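Anopheles Plasmodium-responsive Leucine-rich repeat protein 1B (Anopheles gambiae, PDB 4XGO) probably acts in mosquito immunity against Plasmodium as a leucine-rich repeat protein that partners LRIM1, this chain being its leucine-rich repeat domain without the coiled coil. Local coordinates at residues A[50-55]-A[65-70]; A[134-139]-A[143-148]; A[155-160]-A[180-185]. One frame throughout, in Å; residues are numbered along the deposited sequence.

Interaction 1 of 3, residues A[50-55]-A[65-70]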
ATOM      1  N   GLN A  50       6.548  28.289  -6.584  1.00 18.71           N
ATOM      2  CA  GLN A  50       5.535  28.519  -5.572  1.00 18.69           C
ATOM      3  C   GLN A  50       4.914  27.205  -5.102  1.00 17.23           C
ATOM      4  O   GLN A  50       4.518  27.104  -3.959  1.00 16.94           O
ATOM      5  CB  GLN A  50       4.449  29.413  -6.115  1.00 20.58           C
ATOM      6  CG  GLN A  50       4.946  30.829  -6.383  1.00 22.66           C
ATOM      7  CD  GLN A  50       3.881  31.690  -7.001  1.00 25.18           C
ATOM      8  OE1 GLN A  50       2.691  31.419  -6.859  1.00 27.87           O
ATOM      9  NE2 GLN A  50       4.301  32.730  -7.711  1.00 27.17           N
ATOM     10  N   LYS A  51       4.787  26.229  -5.999  1.00 16.55           N
ATOM     11  CA  LYS A  51       4.256  24.899  -5.633  1.00 15.77           C
ATOM     12  C   LYS A  51       5.247  23.824  -6.022  1.00 15.13           C
ATOM     13  O   LYS A  51       5.622  23.692  -7.194  1.00 15.30           O
ATOM     14  CB  LYS A  51       2.911  24.636  -6.301  1.00 16.45           C
ATOM     15  CG  LYS A  51       1.868  25.686  -6.003  1.00 17.35           C
ATOM     16  CD  LYS A  51       0.509  25.211  -6.489  1.00 18.81           C
ATOM     17  CE  LYS A  51      -0.533  26.289  -6.271  1.00 20.25           C
ATOM     18  NZ  LYS A  51      -1.846  25.877  -6.837  1.00 21.34           N
ATOM     19  N   LEU A  52       5.684  23.048  -5.032  1.00 13.80           N
ATOM     20  CA  LEU A  52       6.719  22.051  -5.241  1.00 13.64           C
ATOM     21  C   LEU A  52       6.185  20.680  -4.890  1.00 13.26           C
ATOM     22  O   LEU A  52       5.829  20.430  -3.738  1.00 12.21           O
ATOM     23  CB  LEU A  52       7.934  22.362  -4.376  1.00 13.92           C
ATOM     24  CG  LEU A  52       9.127  21.418  -4.429  1.00 14.34           C
ATOM     25  CD1 LEU A  52       9.612  21.248  -5.855  1.00 14.70           C
ATOM     26  CD2 LEU A  52      10.228  21.960  -3.499  1.00 14.63           C
ATOM     27  N   TYR A  53       6.104  19.817  -5.897  1.00 12.95           N
ATOM     28  CA  TYR A  53       5.578  18.469  -5.716  1.00 12.71           C
ATOM     29  C   TYR A  53       6.709  17.460  -5.796  1.00 12.96           C
ATOM     30  O   TYR A  53       7.374  17.358  -6.837  1.00 12.90           O
ATOM     31  CB  TYR A  53       4.525  18.149  -6.774  1.00 12.68           C
ATOM     32  CG  TYR A  53       3.421  19.156  -6.970  1.00 12.85           C
ATOM     33  CD1 TYR A  53       2.944  19.923  -5.922  1.00 13.03           C
ATOM     34  CD2 TYR A  53       2.808  19.294  -8.225  1.00 13.44           C
ATOM     35  CE1 TYR A  53       1.901  20.806  -6.091  1.00 13.46           C
ATOM     36  CE2 TYR A  53       1.747  20.168  -8.412  1.00 13.66           C
ATOM     37  CZ  TYR A  53       1.303  20.929  -7.359  1.00 14.04           C
ATOM     38  OH  TYR A  53       0.246  21.799  -7.530  1.00 15.20           O
ATOM     39  N   MET A  54       6.961  16.749  -4.686  1.00 12.88           N
ATOM     40  CA  MET A  54       7.990  15.694  -4.637  1.00 13.52           C
ATOM     41  C   MET A  54       7.443  14.394  -4.024  1.00 13.40           C
ATOM     42  O   MET A  54       8.153  13.634  -3.344  1.00 13.37           O
ATOM     43  CB  MET A  54       9.246  16.196  -3.890  1.00 14.62           C
ATOM     44  CG  MET A  54       9.862  17.407  -4.545  1.00 15.62           C
ATOM     45  SD  MET A  54      11.410  17.908  -3.744  1.00 18.25           S
ATOM     46  CE  MET A  54      10.787  18.927  -2.446  1.00 18.30           C
ATOM     47  N   ARG A  55       6.179  14.125  -4.328  1.00 13.16           N
ATOM     48  CA  ARG A  55       5.480  12.936  -3.838  1.00 13.21           C
ATOM     49  C   ARG A  55       5.989  11.676  -4.570  1.00 12.91           C
ATOM     50  O   ARG A  55       6.474  11.763  -5.695  1.00 12.23           O
ATOM     51  CB  ARG A  55       3.974  13.042  -4.140  1.00 14.04           C
ATOM     52  CG  ARG A  55       3.248  14.321  -3.732  1.00 14.95           C
ATOM     53  CD  ARG A  55       1.805  14.306  -4.272  1.00 16.48           C
ATOM     54  NE  ARG A  55       0.961  13.505  -3.385  1.00 18.13           N
ATOM     55  CZ  ARG A  55      -0.105  12.786  -3.723  1.00 20.48           C
ATOM     56  NH1 ARG A  55      -0.541  12.696  -4.966  1.00 21.39           N
ATOM     57  NH2 ARG A  55      -0.742  12.113  -2.780  1.00 21.96           N
ATOM     58  N   HIS A  65      18.671  23.586   4.977  1.00 22.46           N
ATOM     59  CA  HIS A  65      18.509  24.859   4.262  1.00 23.13           C
ATOM     60  C   HIS A  65      18.057  24.688   2.801  1.00 21.93           C
ATOM     61  O   HIS A  65      18.136  25.612   2.001  1.00 21.27           O
ATOM     62  CB  HIS A  65      19.811  25.676   4.338  1.00 25.02           C
ATOM     63  CG  HIS A  65      20.288  25.926   5.739  1.00 27.13           C
ATOM     64  ND1 HIS A  65      19.507  26.539   6.696  1.00 28.51           N
ATOM     65  CD2 HIS A  65      21.461  25.640   6.344  1.00 28.81           C
ATOM     66  CE1 HIS A  65      20.186  26.637   7.823  1.00 29.19           C
ATOM     67  NE2 HIS A  65      21.370  26.087   7.639  1.00 29.85           N
ATOM     68  N   VAL A  66      17.543  23.509   2.452  1.00 21.09           N
ATOM     69  CA  VAL A  66      17.155  23.250   1.064  1.00 20.45           C
ATOM     70  C   VAL A  66      16.096  24.237   0.539  1.00 20.14           C
ATOM     71  O   VAL A  66      16.109  24.561  -0.650  1.00 19.64           O
ATOM     72  CB  VAL A  66      16.689  21.797   0.861  1.00 20.07           C
ATOM     73  CG1 VAL A  66      15.366  21.548   1.580  1.00 19.41           C
ATOM     74  CG2 VAL A  66      16.574  21.453  -0.622  1.00 19.92           C
ATOM     75  N   PHE A  67      15.215  24.738   1.412  1.00 20.30           N
ATOM     76  CA  PHE A  67      14.126  25.620   0.979  1.00 20.48           C
ATOM     77  C   PHE A  67      14.423  27.123   1.073  1.00 22.16           C
ATOM     78  O   PHE A  67      13.571  27.954   0.724  1.00 22.28           O
ATOM     79  CB  PHE A  67      12.802  25.265   1.687  1.00 19.95           C
ATOM     80  CG  PHE A  67      12.349  23.842   1.453  1.00 18.98           C
ATOM     81  CD1 PHE A  67      12.314  23.301   0.164  1.00 18.69           C
ATOM     82  CD2 PHE A  67      11.974  23.024   2.520  1.00 18.46           C
ATOM     83  CE1 PHE A  67      11.926  21.986  -0.053  1.00 18.55           C
ATOM     84  CE2 PHE A  67      11.581  21.710   2.305  1.00 18.20           C
ATOM     85  CZ  PHE A  67      11.543  21.189   1.018  1.00 18.11           C
ATOM     86  N   GLN A  68      15.630  27.478   1.509  1.00 23.67           N
ATOM     87  CA  GLN A  68      16.061  28.872   1.472  1.00 25.33           C
ATOM     88  C   GLN A  68      16.009  29.437   0.054  1.00 24.63           C
ATOM     89  O   GLN A  68      15.756  30.626  -0.130  1.00 25.70           O
ATOM     90  CB  GLN A  68      17.476  29.008   2.008  1.00 27.31           C
ATOM     91  CG  GLN A  68      17.591  28.677   3.467  1.00 29.90           C
ATOM     92  CD  GLN A  68      18.799  29.347   4.082  1.00 31.87           C
ATOM     93  OE1 GLN A  68      19.911  29.223   3.570  1.00 33.92           O
ATOM     94  NE2 GLN A  68      18.580  30.090   5.154  1.00 33.73           N
ATOM     95  N   ASN A  69      16.228  28.581  -0.942  1.00 23.92           N
ATOM     96  CA  ASN A  69      16.184  28.994  -2.339  1.00 23.64           C
ATOM     97  C   ASN A  69      14.785  29.133  -2.926  1.00 22.59           C
ATOM     98  O   ASN A  69      14.649  29.616  -4.059  1.00 21.20           O
ATOM     99  CB  ASN A  69      16.980  28.015  -3.203  1.00 24.34           C
ATOM    100  CG  ASN A  69      18.479  28.167  -3.031  1.00 25.97           C
ATOM    101  OD1 ASN A  69      19.008  29.285  -3.032  1.00 25.89           O
ATOM    102  ND2 ASN A  69      19.180  27.040  -2.910  1.00 26.65           N
ATOM    103  N   VAL A  70      13.752  28.716  -2.180  1.00 22.02           N
ATOM    104  CA  VAL A  70      12.372  28.841  -2.660  1.00 20.97           C
ATOM    105  C   VAL A  70      11.486  29.660  -1.699  1.00 20.98           C
ATOM    106  O   VAL A  70      10.499  29.152  -1.143  1.00 20.11           O
ATOM    107  CB  VAL A  70      11.752  27.462  -3.026  1.00 20.85           C
ATOM    108  CG1 VAL A  70      12.419  26.895  -4.271  1.00 21.08           C
ATOM    109  CG2 VAL A  70      11.858  26.457  -1.881  1.00 20.35           C
TER

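Interaction 2 of 3, residues A[134-139]-A[143-148]. With NAG (2-acetamido-2-deoxy-beta-D-glucopyranose), chain C.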
ATOM      1  N   VAL A 134       3.233  15.867  18.041  1.00 17.89           N
ATOM      2  CA  VAL A 134       3.065  17.044  17.218  1.00 18.86           C
ATOM      3  C   VAL A 134       2.129  18.005  17.952  1.00 19.79           C
ATOM      4  O   VAL A 134       0.973  17.661  18.221  1.00 20.53           O
ATOM      5  CB  VAL A 134       2.560  16.738  15.790  1.00 18.28           C
ATOM      6  CG1 VAL A 134       1.274  15.927  15.797  1.00 18.20           C
ATOM      7  CG2 VAL A 134       2.400  18.041  15.018  1.00 18.26           C
ATOM      8  N   ASP A 135       2.636  19.185  18.298  1.00 20.77           N
ATOM      9  CA  ASP A 135       1.823  20.183  19.005  1.00 21.35           C
ATOM     10  C   ASP A 135       1.148  21.109  18.000  1.00 20.51           C
ATOM     11  O   ASP A 135       1.678  22.177  17.649  1.00 20.40           O
ATOM     12  CB  ASP A 135       2.652  20.995  20.012  1.00 22.84           C
ATOM     13  CG  ASP A 135       1.779  21.905  20.883  1.00 25.01           C
ATOM     14  OD1 ASP A 135       0.591  22.093  20.556  1.00 24.36           O
ATOM     15  OD2 ASP A 135       2.274  22.432  21.912  1.00 27.15           O
ATOM     16  N   LEU A 136      -0.022  20.681  17.524  1.00 19.69           N
ATOM     17  CA  LEU A 136      -0.774  21.440  16.530  1.00 19.65           C
ATOM     18  C   LEU A 136      -1.283  22.765  17.083  1.00 20.44           C
ATOM     19  O   LEU A 136      -1.489  23.714  16.331  1.00 20.27           O
ATOM     20  CB  LEU A 136      -1.972  20.620  16.011  1.00 19.02           C
ATOM     21  CG  LEU A 136      -1.662  19.262  15.388  1.00 18.26           C
ATOM     22  CD1 LEU A 136      -2.939  18.418  15.280  1.00 17.84           C
ATOM     23  CD2 LEU A 136      -0.990  19.459  14.032  1.00 17.62           C
ATOM     24  N   ALA A 137      -1.462  22.825  18.402  1.00 21.66           N
ATOM     25  CA  ALA A 137      -2.021  24.005  19.069  1.00 23.52           C
ATOM     26  C   ALA A 137      -1.125  25.236  18.959  1.00 25.19           C
ATOM     27  O   ALA A 137      -1.581  26.360  19.125  1.00 25.88           O
ATOM     28  CB  ALA A 137      -2.314  23.688  20.531  1.00 23.88           C
ATOM     29  N   LEU A 138       0.147  25.017  18.653  1.00 27.77           N
ATOM     30  CA  LEU A 138       1.081  26.095  18.355  1.00 29.67           C
ATOM     31  C   LEU A 138       0.847  26.795  17.023  1.00 29.86           C
ATOM     32  O   LEU A 138       1.429  27.854  16.784  1.00 33.26           O
ATOM     33  CB  LEU A 138       2.508  25.544  18.350  1.00 31.77           C
ATOM     34  CG  LEU A 138       3.082  25.302  19.734  1.00 33.80           C
ATOM     35  CD1 LEU A 138       4.435  24.606  19.627  1.00 33.82           C
ATOM     36  CD2 LEU A 138       3.196  26.628  20.489  1.00 34.79           C
ATOM     37  N   ILE A 139       0.012  26.221  16.156  1.00 26.54           N
ATOM     38  CA  ILE A 139      -0.157  26.697  14.795  1.00 24.66           C
ATOM     39  C   ILE A 139      -1.596  27.204  14.596  1.00 23.86           C
ATOM     40  O   ILE A 139      -2.441  26.495  14.022  1.00 21.75           O
ATOM     41  CB  ILE A 139       0.157  25.557  13.803  1.00 24.91           C
ATOM     42  CG1 ILE A 139       1.414  24.779  14.227  1.00 24.94           C
ATOM     43  CG2 ILE A 139       0.283  26.079  12.374  1.00 24.52           C
ATOM     44  CD1 ILE A 139       1.503  23.412  13.592  1.00 24.87           C
ATOM     45  N   PHE A 143      -6.536  25.342   9.486  1.00 16.41           N
ATOM     46  CA  PHE A 143      -7.942  25.295   9.120  1.00 16.92           C
ATOM     47  C   PHE A 143      -8.373  23.835   8.908  1.00 15.35           C
ATOM     48  O   PHE A 143      -9.464  23.445   9.330  1.00 14.36           O
ATOM     49  CB  PHE A 143      -8.151  26.118   7.845  1.00 19.31           C
ATOM     50  CG  PHE A 143      -9.578  26.182   7.380  1.00 21.69           C
ATOM     51  CD1 PHE A 143     -10.533  26.866   8.114  1.00 23.28           C
ATOM     52  CD2 PHE A 143      -9.951  25.602   6.172  1.00 23.35           C
ATOM     53  CE1 PHE A 143     -11.848  26.915   7.688  1.00 24.26           C
ATOM     54  CE2 PHE A 143     -11.264  25.655   5.734  1.00 23.82           C
ATOM     55  CZ  PHE A 143     -12.208  26.323   6.492  1.00 24.64           C
ATOM     56  N   HIS A 144      -7.543  23.060   8.198  1.00 14.72           N
ATOM     57  CA  HIS A 144      -7.836  21.644   7.905  1.00 14.28           C
ATOM     58  C   HIS A 144      -6.600  20.846   8.270  1.00 13.32           C
ATOM     59  O   HIS A 144      -5.510  21.146   7.774  1.00 12.42           O
ATOM     60  CB  HIS A 144      -8.111  21.426   6.417  1.00 15.60           C
ATOM     61  CG  HIS A 144      -9.504  21.730   5.997  1.00 17.25           C
ATOM     62  ND1 HIS A 144     -10.001  21.328   4.779  1.00 19.55           N
ATOM     63  CD2 HIS A 144     -10.519  22.365   6.628  1.00 18.33           C
ATOM     64  CE1 HIS A 144     -11.257  21.723   4.670  1.00 20.14           C
ATOM     65  NE2 HIS A 144     -11.591  22.358   5.780  1.00 19.40           N
ATOM     66  N   VAL A 145      -6.756  19.846   9.143  1.00 12.22           N
ATOM     67  CA  VAL A 145      -5.642  19.081   9.623  1.00 12.28           C
ATOM     68  C   VAL A 145      -5.956  17.576   9.606  1.00 11.72           C
ATOM     69  O   VAL A 145      -7.036  17.161  10.026  1.00 11.39           O
ATOM     70  CB  VAL A 145      -5.291  19.480  11.067  1.00 13.01           C
ATOM     71  CG1 VAL A 145      -4.170  18.601  11.569  1.00 13.46           C
ATOM     72  CG2 VAL A 145      -4.884  20.956  11.136  1.00 13.64           C
ATOM     73  N   ASN A 146      -5.003  16.768   9.154  1.00 11.27           N
ATOM     74  CA  ASN A 146      -5.163  15.328   9.175  1.00 11.19           C
ATOM     75  C   ASN A 146      -3.913  14.714   9.756  1.00 10.76           C
ATOM     76  O   ASN A 146      -2.827  14.812   9.154  1.00 10.46           O
ATOM     77  CB  ASN A 146      -5.447  14.821   7.757  1.00 12.08           C
ATOM     78  CG  ASN A 146      -5.921  13.389   7.721  1.00 13.11           C
ATOM     79  OD1 ASN A 146      -5.678  12.592   8.650  1.00 11.55           O
ATOM     80  ND2 ASN A 146      -6.634  13.063   6.637  1.00 15.47           N
ATOM     81  N   VAL A 147      -4.057  14.100  10.939  1.00  9.98           N
ATOM     82  CA  VAL A 147      -2.992  13.369  11.582  1.00 10.09           C
ATOM     83  C   VAL A 147      -3.401  11.909  11.847  1.00  9.81           C
ATOM     84  O   VAL A 147      -2.873  11.270  12.753  1.00  9.94           O
ATOM     85  CB  VAL A 147      -2.493  14.039  12.894  1.00 10.58           C
ATOM     86  CG1 VAL A 147      -1.839  15.384  12.596  1.00 10.90           C
ATOM     87  CG2 VAL A 147      -3.618  14.208  13.928  1.00 10.52           C
ATOM     88  N   SER A 148      -4.293  11.378  11.008  1.00  9.41           N
ATOM     89  CA  SER A 148      -4.781  10.017  11.183  1.00  9.38           C
ATOM     90  C   SER A 148      -3.668   9.003  10.941  1.00  9.70           C
ATOM     91  O   SER A 148      -2.709   9.303  10.265  1.00  9.21           O
ATOM     92  CB  SER A 148      -5.972   9.723  10.264  1.00  9.31           C
ATOM     93  OG  SER A 148      -5.613   9.726   8.882  1.00  9.14           O
TER
HETATM   94  C1  NAG C   1      -7.166  11.734   6.428  1.00 17.63           C
HETATM   95  C2  NAG C   1      -8.434  11.772   5.577  1.00 19.25           C
HETATM   96  C3  NAG C   1      -8.905  10.346   5.274  1.00 22.44           C
HETATM   97  C4  NAG C   1      -7.794   9.531   4.632  1.00 26.90           C
HETATM   98  C5  NAG C   1      -6.507   9.688   5.450  1.00 26.03           C
HETATM   99  C6  NAG C   1      -5.343   9.027   4.707  1.00 28.51           C
HETATM  100  C7  NAG C   1     -10.379  13.223   5.781  1.00 20.20           C
HETATM  101  C8  NAG C   1     -11.476  13.760   6.644  1.00 20.99           C
HETATM  102  N2  NAG C   1      -9.502  12.386   6.316  1.00 18.31           N
HETATM  103  O3  NAG C   1     -10.072  10.355   4.468  1.00 20.39           O
HETATM  104  O4  NAG C   1      -8.117   8.136   4.692  1.00 33.16           O
HETATM  105  O5  NAG C   1      -6.187  11.051   5.683  1.00 21.41           O
HETATM  106  O6  NAG C   1      -5.069   7.851   5.445  1.00 37.11           O
HETATM  107  O7  NAG C   1     -10.312  13.570   4.610  1.00 21.51           O

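Interaction 3 of 3, residues A[155-160]-A[180-185]. Unlike the reference sequence in segment 155-160: Ala156 (reference Val).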
ATOM      1  N   LEU A 155      -3.798  14.877  22.076  1.00 17.54           N
ATOM      2  CA  LEU A 155      -4.164  15.708  20.924  1.00 17.27           C
ATOM      3  C   LEU A 155      -4.402  17.135  21.380  1.00 18.08           C
ATOM      4  O   LEU A 155      -5.387  17.415  22.062  1.00 18.30           O
ATOM      5  CB  LEU A 155      -5.414  15.149  20.240  1.00 16.61           C
ATOM      6  CG  LEU A 155      -5.916  15.921  19.016  1.00 16.11           C
ATOM      7  CD1 LEU A 155      -4.899  15.819  17.879  1.00 16.01           C
ATOM      8  CD2 LEU A 155      -7.272  15.405  18.584  1.00 16.03           C
ATOM      9  N   ALA A 156      -3.495  18.036  21.004  1.00 18.71           N
ATOM     10  CA  ALA A 156      -3.695  19.452  21.223  1.00 19.44           C
ATOM     11  C   ALA A 156      -4.378  20.042  19.997  1.00 18.82           C
ATOM     12  O   ALA A 156      -3.831  20.017  18.912  1.00 19.40           O
ATOM     13  CB  ALA A 156      -2.365  20.144  21.483  1.00 20.22           C
ATOM     14  N   ILE A 157      -5.586  20.546  20.171  1.00 18.42           N
ATOM     15  CA  ILE A 157      -6.355  21.078  19.050  1.00 18.23           C
ATOM     16  C   ILE A 157      -6.136  22.586  18.981  1.00 18.73           C
ATOM     17  O   ILE A 157      -6.346  23.282  19.978  1.00 19.50           O
ATOM     18  CB  ILE A 157      -7.851  20.732  19.198  1.00 18.06           C
ATOM     19  CG1 ILE A 157      -8.024  19.205  19.160  1.00 17.41           C
ATOM     20  CG2 ILE A 157      -8.667  21.380  18.081  1.00 17.81           C
ATOM     21  CD1 ILE A 157      -9.430  18.719  19.340  1.00 17.49           C
ATOM     22  N   PRO A 158      -5.716  23.101  17.809  1.00 18.43           N
ATOM     23  CA  PRO A 158      -5.529  24.555  17.694  1.00 18.97           C
ATOM     24  C   PRO A 158      -6.857  25.338  17.760  1.00 19.17           C
ATOM     25  O   PRO A 158      -7.951  24.758  17.700  1.00 18.91           O
ATOM     26  CB  PRO A 158      -4.831  24.726  16.332  1.00 18.86           C
ATOM     27  CG  PRO A 158      -5.144  23.493  15.578  1.00 18.07           C
ATOM     28  CD  PRO A 158      -5.322  22.387  16.579  1.00 17.83           C
ATOM     29  N   ILE A 159      -6.733  26.648  17.879  1.00 19.70           N
ATOM     30  CA  ILE A 159      -7.843  27.506  18.293  1.00 20.47           C
ATOM     31  C   ILE A 159      -8.932  27.695  17.237  1.00 20.09           C
ATOM     32  O   ILE A 159     -10.070  28.012  17.574  1.00 20.25           O
ATOM     33  CB  ILE A 159      -7.306  28.883  18.756  1.00 21.70           C
ATOM     34  CG1 ILE A 159      -8.339  29.605  19.630  1.00 22.93           C
ATOM     35  CG2 ILE A 159      -6.848  29.729  17.568  1.00 22.02           C
ATOM     36  CD1 ILE A 159      -7.730  30.705  20.456  1.00 23.96           C
ATOM     37  N   ALA A 160      -8.586  27.527  15.969  1.00 19.24           N
ATOM     38  CA  ALA A 160      -9.523  27.838  14.879  1.00 18.98           C
ATOM     39  C   ALA A 160      -9.578  26.809  13.757  1.00 18.18           C
ATOM     40  O   ALA A 160     -10.085  27.105  12.680  1.00 17.97           O
ATOM     41  CB  ALA A 160      -9.191  29.209  14.301  1.00 19.79           C
ATOM     42  N   VAL A 180     -14.507  27.637  18.617  1.00 24.05           N
ATOM     43  CA  VAL A 180     -15.904  27.682  18.164  1.00 25.04           C
ATOM     44  C   VAL A 180     -16.053  27.397  16.673  1.00 24.83           C
ATOM     45  O   VAL A 180     -17.167  27.244  16.188  1.00 25.29           O
ATOM     46  CB  VAL A 180     -16.574  29.048  18.496  1.00 26.71           C
ATOM     47  CG1 VAL A 180     -16.245  29.462  19.921  1.00 27.69           C
ATOM     48  CG2 VAL A 180     -16.166  30.139  17.511  1.00 27.02           C
ATOM     49  N   GLU A 181     -14.935  27.328  15.950  1.00 24.08           N
ATOM     50  CA  GLU A 181     -14.960  27.066  14.517  1.00 23.92           C
ATOM     51  C   GLU A 181     -14.964  25.587  14.155  1.00 20.92           C
ATOM     52  O   GLU A 181     -15.370  25.237  13.046  1.00 19.44           O
ATOM     53  CB  GLU A 181     -13.764  27.731  13.832  1.00 26.13           C
ATOM     54  CG  GLU A 181     -13.789  29.253  13.907  1.00 29.88           C
ATOM     55  CD  GLU A 181     -15.001  29.841  13.217  1.00 33.44           C
ATOM     56  OE1 GLU A 181     -15.616  30.769  13.789  1.00 38.85           O
ATOM     57  OE2 GLU A 181     -15.344  29.365  12.106  1.00 37.23           O
ATOM     58  N   LEU A 182     -14.483  24.740  15.063  1.00 19.31           N
ATOM     59  CA  LEU A 182     -14.357  23.299  14.788  1.00 17.84           C
ATOM     60  C   LEU A 182     -15.725  22.677  14.499  1.00 17.77           C
ATOM     61  O   LEU A 182     -16.624  22.695  15.346  1.00 18.21           O
ATOM     62  CB  LEU A 182     -13.693  22.576  15.951  1.00 17.18           C
ATOM     63  CG  LEU A 182     -13.429  21.075  15.785  1.00 16.09           C
ATOM     64  CD1 LEU A 182     -12.562  20.799  14.565  1.00 15.76           C
ATOM     65  CD2 LEU A 182     -12.791  20.464  17.030  1.00 15.79           C
ATOM     66  N   THR A 183     -15.835  22.106  13.307  1.00 17.46           N
ATOM     67  CA  THR A 183     -17.094  21.652  12.715  1.00 17.74           C
ATOM     68  C   THR A 183     -17.116  20.132  12.563  1.00 16.51           C
ATOM     69  O   THR A 183     -18.122  19.493  12.862  1.00 15.79           O
ATOM     70  CB  THR A 183     -17.281  22.344  11.333  1.00 18.99           C
ATOM     71  OG1 THR A 183     -17.421  23.763  11.538  1.00 21.64           O
ATOM     72  CG2 THR A 183     -18.490  21.841  10.588  1.00 19.75           C
ATOM     73  N   ILE A 184     -16.020  19.561  12.071  1.00 15.86           N
ATOM     74  CA  ILE A 184     -15.923  18.129  11.843  1.00 15.37           C
ATOM     75  C   ILE A 184     -14.729  17.609  12.627  1.00 14.32           C
ATOM     76  O   ILE A 184     -13.613  18.062  12.410  1.00 13.49           O
ATOM     77  CB  ILE A 184     -15.736  17.836  10.344  1.00 16.11           C
ATOM     78  CG1 ILE A 184     -16.949  18.350   9.548  1.00 17.21           C
ATOM     79  CG2 ILE A 184     -15.548  16.353  10.109  1.00 15.84           C
ATOM     80  CD1 ILE A 184     -16.792  18.230   8.047  1.00 18.24           C
ATOM     81  N   LEU A 185     -14.980  16.657  13.525  1.00 13.63           N
ATOM     82  CA  LEU A 185     -13.939  16.041  14.345  1.00 13.42           C
ATOM     83  C   LEU A 185     -14.020  14.511  14.241  1.00 13.38           C
ATOM     84  O   LEU A 185     -15.022  13.883  14.671  1.00 13.09           O
ATOM     85  CB  LEU A 185     -14.084  16.458  15.801  1.00 13.84           C
ATOM     86  CG  LEU A 185     -13.053  15.949  16.805  1.00 13.97           C
ATOM     87  CD1 LEU A 185     -11.652  16.341  16.391  1.00 14.05           C
ATOM     88  CD2 LEU A 185     -13.399  16.486  18.191  1.00 14.69           C
TER
HETATM   89  O   HOH W   1     -12.172  29.643  17.196  1.00 31.86           O

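Interaction 1 of 3, residues A[50-55]-A[65-70]
The Phe67 ring meets Met54 at its edge, with the methyl CE near the ring plane and 4.0 Å from Phe67 CE1. The same ring carbon receives Leu52: its methyl CD2 stops 3.8 Å from Phe67 CE1 and approaches obliquely. One face of the ring is occupied from its own segment, since Val66 CG1 stands 3.6 Å above the plane, over the ring centre. The two segments bury 99 Å² between them, and both close contacts are between apolar side chains. Met54 and Phe67 reach for each other from opposite directions, and the bend of Met54 at chi3 (-86°) swings its methyl to the ring edge.

This is the inside of a leucine-rich repeat coil. Strand 51-53 belongs to the parallel array that runs through the solenoid, and 65-70 is the returning part of the same coil, where Phe67 fits the phenylalanine position of typical 24-residue repeats. Leu28 and Leu76, from the preceding and following strands, touch Leu52, and Leu76 also touches Phe67. At the end of the strand, Met54 O accepts from Asn57 and Asn81, rungs of the asparagine ladder. In 65-70 the backbone turns back on itself, with Val70 N hydrogen-bonded to Phe67 O at 3.0 Å. On the strand's other side, Tyr53 packs on Leu33 of the second subunit.

Interaction 2 of 3, residues A[134-139]-A[143-148]
Leu136 and Val145 interlock within one coil of the leucine-rich repeat solenoid, where the parallel strand 144-146 lines one side and the short 3-10 turn 136-138 lies across the interior from it. The fit is one of methyls in notches. Val145 CG1 enters the fork of Leu136, lying 3.9 Å from Leu136 CD1 and 4.1 Å from Leu136 CD2, as the two side chains slide past each other in opposite directions. Leu136 CD1 is itself a bump between two valines, for it also comes within 4.2 Å of Val147 CG1, this time tip to tip. Val147 CG1 then fits between Leu136 and Val134, whose CG1 is a looser neighbour at 4.5 Å from Val147 CG1.

With chi1 at 177°, Val145 sends CG1 away from its backbone N, and this is the methyl that meets Leu136. Together the segments bury 133 Å², and all four touching residues are buried. Leu124 and Leu164, on the flanking strands, extend the apolar layer by touching Leu136 and Val145 respectively.

Asn146 points away from this interior, and its ND2 is covalently bonded to C1 of an N-acetylglucosamine, the N-linked glycan of an Asn-Val-Ser sequon. Its OD1 closes an Asx turn with Ser148 N (N-H...O angle 164°) and accepts a second bond from Ser148 OG, 2.9 Å from OD1 in the carbonyl plane, on a lone pair.

Interaction 3 of 3, residues A[155-160]-A[180-185]
This contact joins neighbouring coils of the leucine-rich repeat solenoid: 155-160 leaves the short strand 154-156 and leads toward strand 163-165, while 180-185 enters strand 184-186, the next in the parallel array. Their touching parts run 144° apart, roughly antiparallel, and bury 200 Å². The side chain of Ile157 spans both apolar points of contact with separate branches. Its CG2 lies 4.4 Å from Leu182 CD2, and its longer arm, extended with CD1 anti to CA, brings Ile157 CD1 to 4.4 Å from Leu185 CD1. Both distances describe loose van der Waals packing; Leu164 and Tyr201 also touch Ile157.

Further along, the backbones draw closest at Ala160 and Glu181, whose CA atoms are 5.5 Å apart. Here Ala160 O faces the CB of Glu181 at 3.9 Å, a contact made by the base of the side chain alone. The bend of Glu181 at chi2 fits with the carboxylate end leading away from the other segment.

Polar links are indirect. A water donates to Ile159 O at 2.7 Å and accepts weakly from Val180 N, bridging the segments near the exposed end. Asn179 makes a second bridge: its ND2 bonds to Pro158 O, and its OD1 accepts from Leu182 N. Within the second segment the turn is tied by a hydroxyl: Thr183 OG1 donates to Glu181 O at 2.9 Å, with a C=O...O angle of 146° and the donor tilted 30° from the carbonyl plane.

How the interactions relate
All three contacts lie in one leucine-rich repeat solenoid and follow one another along the chain. Interaction 1 sits toward the N-terminal end, with its centre about 29 Å from that of the chain, whereas interactions 2 and 3 lie near the middle. The centres of interactions 1 and 2 are about 21 Å apart, and their nearest atoms remain about 11 Å from each other. Interactions 2 and 3 are only about 9 Å apart between centres and touch directly: Leu136 O packs on Pro158 CB at 3.5 Å, and Ala137 CB on Ala156 CB at 3.7 Å. The glycan belongs to interaction 2, through Asn146; interaction 1 instead adjoins the second subunit.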